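Local coordinates for serine-rich secreted cell wall anchored (LPXTG-motif ) protein (Lactobacillus reuteri ATCC 53608, PDB 5NXK), which is a cell-wall-anchored adhesin whose beta-solenoid binding region probably mediates attachment of this gut bacterium to its host, at residues A[109-114]-A[147-152]; A[132-137]-A[179-184]; A[185-190]-A[211-216]. All blocks are in the same frame, centred on the assembly; numbering follows the deposited sequence.

How the interactions relate
From the N terminus, the strand 105-109 turns at Gly110 into 113-115, and interaction 1 brings 147-152 back against that corner, closing a loop of 32 residues. Interaction 2 opens inside this loop, at 132-137, and closes beyond it at 179-184, so the two contacts cross; they meet directly where Thr147 OG1 bonds to Val135 O. Interaction 3 follows in series, 185-190 with 211-216, and closes the shortest loop. It joins interaction 2 through Asn181 ND2 and Asp187 OD1, and strands 176-181 and 210-214 are neighbours in one parallel sheet. Together the three tie successive coils of the solenoid and the excursion at 147-152 to one another.

Interaction 1: A[109-114]-A[147-152]; sequences GGTLVW and TEAFSH
Thr111 OG1 takes the backbone N-H of Phe150 in a short, fairly straight bond, with OG1 to Phe150 N 2.7 Å and an angle of 161° at the hydrogen. The same oxygen is also bonded to Thr161 O, so the hydroxyl joins the passing loop to a further piece of chain. The methyl CG2 of Thr111 lies anti to the backbone N, while OG1 stands beside that N (chi1 -62°) and faces the other segment. A little further along, the aromatic side chains take over. The indole of Trp114 turns its edge to the ring of Phe150 in a T-shaped stack, the five-membered ring and the phenyl ring having centroids 4.3 Å apart and planes at 71°. NE1 of Trp114 sits over the centre of the Phe150 ring, 3.2 Å above its plane, while CD1 of Trp114 comes within 3.6 Å of CG of Phe150. Tyr164 stacks on Trp114 and also meets Phe150, which makes the pair part of a larger aromatic cluster. At the other end the chains approach closely at Gly110: Thr147 CB lies 3.5 Å from Gly110 N, and Gly110 CA lies 3.7 Å from Glu148 O. The hydroxyl of Thr147 has its main partner in Val135 O. Here the corner between strands 105-109 and 113-115 is covered by an excursion from a later coil, an elaboration on the right-handed parallel beta-helix familiar from the pectate lyase-like family.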
loop_
_atom_site.group_PDB
_atom_site.type_symbol
_atom_site.label_atom_id
_atom_site.label_comp_id
_atom_site.label_asym_id
_atom_site.label_seq_id
_atom_site.Cartn_x
_atom_site.Cartn_y
_atom_site.Cartn_z
ATOM N N GLY A 109 7.111 8.875 2.760
ATOM C CA GLY A 109 7.788 7.894 3.591
ATOM C C GLY A 109 8.702 7.067 2.724
ATOM O O GLY A 109 8.734 7.261 1.512
ATOM N N GLY A 110 9.462 6.165 3.330
ATOM C CA GLY A 110 10.241 5.207 2.558
ATOM C C GLY A 110 9.304 4.068 2.229
ATOM O O GLY A 110 8.899 3.871 1.075
ATOM N N THR A 111 8.998 3.280 3.251
ATOM C CA THR A 111 7.859 2.361 3.200
ATOM C C THR A 111 6.686 3.060 3.874
ATOM O O THR A 111 6.800 3.450 5.030
ATOM C CB THR A 111 8.186 1.049 3.887
ATOM O OG1 THR A 111 9.281 0.433 3.188
ATOM C CG2 THR A 111 6.961 0.105 3.898
ATOM N N LEU A 112 5.574 3.242 3.164
ATOM C CA LEU A 112 4.475 4.072 3.686
ATOM C C LEU A 112 3.435 3.291 4.482
ATOM O O LEU A 112 2.793 3.839 5.390
ATOM C CB LEU A 112 3.762 4.834 2.566
ATOM C CG LEU A 112 4.483 5.932 1.765
ATOM C CD1 LEU A 112 5.769 5.457 1.117
ATOM C CD2 LEU A 112 3.534 6.471 0.711
ATOM N N VAL A 113 3.244 2.030 4.122
ATOM C CA VAL A 113 2.302 1.145 4.826
ATOM C C VAL A 113 2.908 -0.241 4.859
ATOM O O VAL A 113 3.456 -0.702 3.853
ATOM C CB VAL A 113 0.908 1.072 4.144
ATOM C CG1 VAL A 113 -0.028 0.141 4.935
ATOM C CG2 VAL A 113 0.298 2.454 4.026
ATOM N N TRP A 114 2.824 -0.908 6.007
ATOM C CA TRP A 114 3.433 -2.230 6.123
ATOM C C TRP A 114 2.436 -3.157 6.824
ATOM O O TRP A 114 1.567 -2.684 7.530
ATOM C CB TRP A 114 4.763 -2.138 6.885
ATOM C CG TRP A 114 5.555 -3.409 7.002
ATOM C CD1 TRP A 114 6.570 -3.827 6.181
ATOM C CD2 TRP A 114 5.417 -4.418 8.010
ATOM N NE1 TRP A 114 7.055 -5.049 6.604
ATOM C CE2 TRP A 114 6.371 -5.423 7.734
ATOM C CE3 TRP A 114 4.576 -4.574 9.115
ATOM C CZ2 TRP A 114 6.499 -6.567 8.523
ATOM C CZ3 TRP A 114 4.712 -5.705 9.903
ATOM C CH2 TRP A 114 5.664 -6.685 9.603
ATOM N N THR A 147 14.377 8.660 5.759
ATOM C CA THR A 147 13.443 7.550 5.889
ATOM C C THR A 147 14.195 6.229 5.885
ATOM O O THR A 147 15.350 6.162 5.453
ATOM C CB THR A 147 12.404 7.519 4.740
ATOM O OG1 THR A 147 13.082 7.292 3.496
ATOM C CG2 THR A 147 11.604 8.829 4.657
ATOM N N GLU A 148 13.545 5.180 6.374
ATOM C CA GLU A 148 14.046 3.830 6.166
ATOM C C GLU A 148 13.019 3.063 5.346
ATOM O O GLU A 148 11.824 3.368 5.372
ATOM C CB GLU A 148 14.308 3.100 7.488
ATOM C CG GLU A 148 15.334 3.743 8.398
ATOM C CD GLU A 148 15.380 3.070 9.763
ATOM O OE1 GLU A 148 16.072 2.035 9.892
ATOM O OE2 GLU A 148 14.714 3.563 10.700
ATOM N N ALA A 149 13.475 2.034 4.654
ATOM C CA ALA A 149 12.578 1.286 3.796
ATOM C C ALA A 149 12.634 -0.164 4.205
ATOM O O ALA A 149 13.715 -0.677 4.519
ATOM C CB ALA A 149 12.964 1.449 2.338
ATOM N N PHE A 150 11.475 -0.820 4.217
ATOM C CA PHE A 150 11.429 -2.247 4.476
ATOM C C PHE A 150 12.041 -3.013 3.317
ATOM O O PHE A 150 11.759 -2.731 2.158
ATOM C CB PHE A 150 9.993 -2.723 4.709
ATOM C CG PHE A 150 9.884 -4.208 4.880
ATOM C CD1 PHE A 150 10.338 -4.814 6.038
ATOM C CD2 PHE A 150 9.355 -5.004 3.870
ATOM C CE1 PHE A 150 10.257 -6.192 6.194
ATOM C CE2 PHE A 150 9.263 -6.381 4.022
ATOM C CZ PHE A 150 9.719 -6.976 5.187
ATOM N N SER A 151 12.887 -3.978 3.649
ATOM C CA SER A 151 13.568 -4.808 2.666
ATOM C C SER A 151 13.257 -6.283 2.912
ATOM O O SER A 151 13.130 -6.713 4.061
ATOM C CB SER A 151 15.079 -4.570 2.724
ATOM O OG SER A 151 15.739 -5.400 1.786
ATOM N N HIS A 152 13.148 -7.060 1.843
ATOM C CA HIS A 152 12.815 -8.470 1.979
ATOM C C HIS A 152 13.460 -9.269 0.854
ATOM O O HIS A 152 13.648 -8.758 -0.257
ATOM C CB HIS A 152 11.291 -8.641 2.017
ATOM C CG HIS A 152 10.841 -10.040 2.304
ATOM N ND1 HIS A 152 10.943 -10.615 3.554
ATOM C CD2 HIS A 152 10.218 -10.953 1.522
ATOM C CE1 HIS A 152 10.444 -11.838 3.515
ATOM N NE2 HIS A 152 9.993 -12.065 2.294
#

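Interaction 2: A[132-137]-A[179-184]; sequences LNSVKS and LNNSAT
Two amides, those of Asn133 and Asn180, run alongside each other in the same direction, their planes 27° apart, on the sheet face opposite Leu132 and Leu179. They are joined by one hydrogen bond, Asn180 ND2 to Asn133 OD1, 2.9 Å long, with the acceptor in the amide plane of Asn180 but the donor tilted 28° from the carbonyl plane of Asn133. Asn133 ND2 in turn bonds to Ala107 O on strand 105-109, the sheet neighbour on the other side. Beneath this pair the backbones run parallel, with Asn180 N bonded to Leu132 O, Ser134 N to Asn180 O and Ser182 N to Ser134 O. At the end of its strand, Asn181 turns its amide over the residues that follow. OD1 of Asn181 accepts from Ala183 N at 2.9 Å and from Thr184 N at 2.8 Å, an Asx turn extended into an Asx motif. Across from it, Ser134 OG, swung anti to its own N (chi1 180°), receives the hydroxyl of Thr184 with OG to OG1 3.0 Å and also bonds to Gly110 O. The methyl of Ala183 packs 3.3 Å from Ser134 O. Water 2 joins Lys136 N to Ser182 OG. Side-chain amides and hydroxyls thus take up backbone N-H and C=O groups where the sheet ends, so that the turn is held by polar bonds at the point where strand pairing stops.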
loop_
_atom_site.group_PDB
_atom_site.type_symbol
_atom_site.label_atom_id
_atom_site.label_comp_id
_atom_site.label_asym_id
_atom_site.label_seq_id
_atom_site.Cartn_x
_atom_site.Cartn_y
_atom_site.Cartn_z
ATOM N N LEU A 132 0.812 9.184 -3.076
ATOM C CA LEU A 132 1.741 8.517 -2.185
ATOM C C LEU A 132 3.170 8.727 -2.677
ATOM O O LEU A 132 3.454 8.497 -3.857
ATOM C CB LEU A 132 1.402 7.027 -2.113
ATOM C CG LEU A 132 -0.074 6.708 -1.813
ATOM C CD1 LEU A 132 -0.286 5.215 -1.847
ATOM C CD2 LEU A 132 -0.489 7.252 -0.446
ATOM N N ASN A 133 4.068 9.156 -1.793
ATOM C CA ASN A 133 5.433 9.448 -2.209
ATOM C C ASN A 133 6.456 8.623 -1.439
ATOM O O ASN A 133 6.594 8.766 -0.231
ATOM C CB ASN A 133 5.726 10.942 -2.039
ATOM C CG ASN A 133 4.782 11.813 -2.852
ATOM O OD1 ASN A 133 4.979 12.021 -4.055
ATOM N ND2 ASN A 133 3.722 12.293 -2.207
ATOM N N SER A 134 7.139 7.725 -2.129
ATOM C CA SER A 134 8.232 6.988 -1.514
ATOM C C SER A 134 9.524 7.774 -1.749
ATOM O O SER A 134 10.010 7.862 -2.869
ATOM C CB SER A 134 8.328 5.570 -2.074
ATOM O OG SER A 134 9.395 4.858 -1.475
ATOM N N VAL A 135 10.059 8.343 -0.673
ATOM C CA VAL A 135 11.192 9.264 -0.724
ATOM C C VAL A 135 12.281 8.865 0.274
ATOM O O VAL A 135 12.015 8.153 1.246
ATOM C CB VAL A 135 10.756 10.705 -0.413
ATOM C CG1 VAL A 135 9.800 11.209 -1.473
ATOM C CG2 VAL A 135 10.118 10.774 0.966
ATOM N N LYS A 136 13.505 9.327 0.029
ATOM C CA LYS A 136 14.636 8.990 0.890
ATOM C C LYS A 136 14.687 9.924 2.086
ATOM O O LYS A 136 15.291 9.623 3.118
ATOM C CB LYS A 136 15.952 9.071 0.112
ATOM C CG LYS A 136 16.145 7.964 -0.900
ATOM C CD LYS A 136 17.552 7.993 -1.471
ATOM C CE LYS A 136 17.865 6.706 -2.214
ATOM N NZ LYS A 136 17.232 6.701 -3.558
ATOM N N SER A 137 14.026 11.060 1.939
ATOM C CA SER A 137 13.902 12.002 3.026
ATOM C C SER A 137 12.775 12.974 2.735
ATOM O O SER A 137 12.300 13.066 1.609
ATOM C CB SER A 137 15.224 12.754 3.241
ATOM O OG SER A 137 15.513 13.597 2.142
ATOM N N LEU A 179 1.348 7.340 -7.441
ATOM C CA LEU A 179 2.433 6.931 -6.566
ATOM C C LEU A 179 3.750 7.320 -7.217
ATOM O O LEU A 179 4.071 6.864 -8.319
ATOM C CB LEU A 179 2.377 5.432 -6.276
ATOM C CG LEU A 179 3.310 4.861 -5.201
ATOM C CD1 LEU A 179 2.732 3.529 -4.680
ATOM C CD2 LEU A 179 4.758 4.687 -5.669
ATOM N N ASN A 180 4.502 8.156 -6.508
ATOM C CA ASN A 180 5.792 8.655 -6.954
ATOM C C ASN A 180 6.887 7.962 -6.175
ATOM O O ASN A 180 6.884 7.994 -4.957
ATOM C CB ASN A 180 5.869 10.169 -6.761
ATOM C CG ASN A 180 4.779 10.904 -7.520
ATOM O OD1 ASN A 180 4.601 10.692 -8.722
ATOM N ND2 ASN A 180 4.019 11.743 -6.818
ATOM N N ASN A 181 7.803 7.294 -6.854
ATOM C CA ASN A 181 8.802 6.528 -6.123
ATOM C C ASN A 181 10.210 6.955 -6.517
ATOM O O ASN A 181 10.630 6.799 -7.667
ATOM C CB ASN A 181 8.600 5.022 -6.360
ATOM C CG ASN A 181 9.354 4.157 -5.355
ATOM O OD1 ASN A 181 10.264 4.616 -4.675
ATOM N ND2 ASN A 181 8.962 2.890 -5.260
ATOM N N SER A 182 10.932 7.506 -5.553
ATOM C CA SER A 182 12.331 7.838 -5.760
ATOM C C SER A 182 13.179 7.231 -4.645
ATOM O O SER A 182 14.247 7.741 -4.330
ATOM C CB SER A 182 12.517 9.359 -5.827
ATOM O OG SER A 182 12.001 9.977 -4.658
ATOM N N ALA A 183 12.698 6.142 -4.049
ATOM C CA ALA A 183 13.329 5.622 -2.839
ATOM C C ALA A 183 13.413 4.103 -2.766
ATOM O O ALA A 183 14.350 3.561 -2.172
ATOM C CB ALA A 183 12.574 6.130 -1.621
ATOM N N THR A 184 12.438 3.411 -3.347
ATOM C CA THR A 184 12.371 1.962 -3.164
ATOM C C THR A 184 12.271 1.191 -4.481
ATOM O O THR A 184 11.936 1.763 -5.524
ATOM C CB THR A 184 11.190 1.597 -2.238
ATOM O OG1 THR A 184 9.986 2.188 -2.738
ATOM C CG2 THR A 184 11.445 2.139 -0.809
HETATM O O HOH W 1 9.440 10.384 -5.073
HETATM O O HOH W 2 13.690 10.746 -2.646
#

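Interaction 3: A[185-190]-A[211-216]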
loop_
_atom_site.group_PDB
_atom_site.type_symbol
_atom_site.label_atom_id
_atom_site.label_comp_id
_atom_site.label_asym_id
_atom_site.label_seq_id
_atom_site.Cartn_x
_atom_site.Cartn_y
_atom_site.Cartn_z
ATOM N N ASP A 185 12.566 -0.108 -4.428
ATOM C CA ASP A 185 12.634 -0.930 -5.633
ATOM C C ASP A 185 11.267 -1.292 -6.181
ATOM O O ASP A 185 11.123 -1.601 -7.369
ATOM C CB ASP A 185 13.407 -2.222 -5.368
ATOM C CG ASP A 185 14.836 -1.973 -4.897
ATOM O OD1 ASP A 185 15.489 -1.045 -5.422
ATOM O OD2 ASP A 185 15.310 -2.729 -4.020
ATOM N N ILE A 186 10.268 -1.315 -5.305
ATOM C CA ILE A 186 8.948 -1.818 -5.685
ATOM C C ILE A 186 7.881 -0.812 -5.230
ATOM O O ILE A 186 7.974 -0.300 -4.125
ATOM C CB ILE A 186 8.684 -3.224 -5.066
ATOM C CG1 ILE A 186 9.794 -4.203 -5.474
ATOM C CG2 ILE A 186 7.311 -3.758 -5.485
ATOM C CD1 ILE A 186 9.696 -5.556 -4.775
ATOM N N ASP A 187 6.898 -0.506 -6.081
ATOM C CA ASP A 187 5.832 0.423 -5.690
ATOM C C ASP A 187 4.794 -0.263 -4.790
ATOM O O ASP A 187 4.398 0.283 -3.763
ATOM C CB ASP A 187 5.127 1.023 -6.912
ATOM C CG ASP A 187 6.057 1.869 -7.797
ATOM O OD1 ASP A 187 7.119 2.334 -7.322
ATOM O OD2 ASP A 187 5.707 2.077 -8.982
ATOM N N MET A 188 4.351 -1.457 -5.184
ATOM C CA MET A 188 3.364 -2.213 -4.395
ATOM C C MET A 188 3.812 -3.656 -4.291
ATOM O O MET A 188 3.926 -4.337 -5.306
ATOM C CB MET A 188 1.980 -2.174 -5.038
ATOM C CG MET A 188 1.318 -0.808 -5.092
ATOM S SD MET A 188 -0.254 -0.922 -5.998
ATOM C CE MET A 188 -0.890 0.737 -5.774
ATOM N N TRP A 189 4.058 -4.130 -3.076
ATOM C CA TRP A 189 4.452 -5.510 -2.878
ATOM C C TRP A 189 3.411 -6.184 -2.000
ATOM O O TRP A 189 3.289 -5.865 -0.821
ATOM C CB TRP A 189 5.839 -5.610 -2.223
ATOM C CG TRP A 189 6.434 -6.986 -2.272
ATOM C CD1 TRP A 189 5.833 -8.124 -2.726
ATOM C CD2 TRP A 189 7.767 -7.365 -1.890
ATOM N NE1 TRP A 189 6.698 -9.182 -2.641
ATOM C CE2 TRP A 189 7.891 -8.744 -2.135
ATOM C CE3 TRP A 189 8.861 -6.670 -1.359
ATOM C CZ2 TRP A 189 9.069 -9.447 -1.868
ATOM C CZ3 TRP A 189 10.030 -7.369 -1.102
ATOM C CH2 TRP A 189 10.125 -8.741 -1.355
ATOM N N LEU A 190 2.667 -7.115 -2.587
ATOM C CA LEU A 190 1.633 -7.843 -1.868
ATOM C C LEU A 190 2.082 -9.291 -1.787
ATOM O O LEU A 190 2.208 -9.972 -2.805
ATOM C CB LEU A 190 0.272 -7.731 -2.553
ATOM C CG LEU A 190 -0.342 -6.331 -2.723
ATOM C CD1 LEU A 190 0.174 -5.626 -3.978
ATOM C CD2 LEU A 190 -1.875 -6.391 -2.714
ATOM N N LEU A 211 -4.969 5.185 -11.958
ATOM C CA LEU A 211 -3.800 4.796 -11.192
ATOM C C LEU A 211 -2.582 5.149 -12.012
ATOM O O LEU A 211 -2.434 4.680 -13.137
ATOM C CB LEU A 211 -3.818 3.303 -10.869
ATOM C CG LEU A 211 -2.511 2.787 -10.246
ATOM C CD1 LEU A 211 -2.245 3.495 -8.921
ATOM C CD2 LEU A 211 -2.555 1.278 -10.026
ATOM N N THR A 212 -1.724 5.999 -11.460
ATOM C CA THR A 212 -0.523 6.423 -12.154
ATOM C C THR A 212 0.713 6.126 -11.303
ATOM O O THR A 212 0.844 6.618 -10.179
ATOM C CB THR A 212 -0.578 7.927 -12.492
ATOM O OG1 THR A 212 -1.754 8.203 -13.266
ATOM C CG2 THR A 212 0.643 8.343 -13.277
ATOM N N MET A 213 1.604 5.301 -11.840
ATOM C CA MET A 213 2.860 4.952 -11.189
ATOM C C MET A 213 3.972 4.974 -12.229
ATOM O O MET A 213 4.455 3.936 -12.689
ATOM C CB MET A 213 2.767 3.597 -10.466
ATOM C CG MET A 213 1.504 3.437 -9.634
ATOM S SD MET A 213 1.610 2.173 -8.321
ATOM C CE MET A 213 1.659 0.722 -9.345
ATOM N N GLU A 214 4.359 6.189 -12.603
ATOM C CA GLU A 214 5.337 6.397 -13.660
ATOM C C GLU A 214 6.706 6.562 -13.020
ATOM O O GLU A 214 7.159 7.674 -12.783
ATOM C CB GLU A 214 4.953 7.622 -14.485
ATOM C CG GLU A 214 3.714 7.364 -15.336
ATOM C CD GLU A 214 3.277 8.579 -16.135
ATOM O OE1 GLU A 214 3.134 9.674 -15.542
ATOM O OE2 GLU A 214 3.050 8.429 -17.351
ATOM N N ASN A 215 7.370 5.439 -12.769
ATOM C CA ASN A 215 8.546 5.419 -11.915
ATOM C C ASN A 215 9.730 4.739 -12.576
ATOM O O ASN A 215 10.596 4.167 -11.908
ATOM C CB ASN A 215 8.184 4.730 -10.602
ATOM C CG ASN A 215 7.169 5.531 -9.801
ATOM O OD1 ASN A 215 7.326 6.743 -9.639
ATOM N ND2 ASN A 215 6.126 4.861 -9.294
ATOM N N ILE A 216 9.772 4.850 -13.899
ATOM C CA ILE A 216 10.786 4.202 -14.712
ATOM C C ILE A 216 12.203 4.701 -14.364
ATOM O O ILE A 216 13.188 4.006 -14.606
ATOM C CB ILE A 216 10.472 4.409 -16.221
ATOM C CG1 ILE A 216 11.272 3.444 -17.093
ATOM C CG2 ILE A 216 10.677 5.861 -16.639
ATOM C CD1 ILE A 216 10.610 3.169 -18.417
#
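In both Asp187 and Asn215 CG is turned to the N side of the main chain, opposite the carbonyl (chi1 near -65° in each), and these torsions bring carboxylate and amide together across the inside of the coil. ND2 of Asn215 donates a hydrogen bond to OD2 of Asp187 over 2.8 Å. The donor comes from above the carboxylate, 45° out of its plane, while OD2 stays close to the amide plane of Asn215; the two flat groups are turned 81° apart. ND2 also bonds to Leu179 O, and the amide oxygen of Asn215 takes the backbone N-H of Asn181, which fixes the rotation of the side chain. The carboxylate is gripped from several sides: OD1 by Thr219 OG1 and Asn181 ND2, OD2 by Asn222 ND2 as well as by Asn215. So many donors round a buried acid would be expected to favour its charged form.

Met213 CB, 3.6 Å from Asp187 OD2, marks the border between this polar group and the methionines, the side chains of Asp187 and Met213 passing each other head to tail. The apolar part follows. Met188 reaches out straight, whereas Met213 bends at its last torsion; the two chains are roughly perpendicular, CE of Met188 lying 3.8 Å from SD of Met213. The methyl CE of Met188 also reaches CD1 of Leu211 at 4.4 Å. Asp187 marks the corner where the chain passes from one face of the solenoid to the next. The contact therefore spans the interior between strand 186-191, paired with 221-226, and strand 210-214, which lies between 176-181 and 240-244; Met213 also touches Leu179, Ile223 and Met243 of these neighbouring strands.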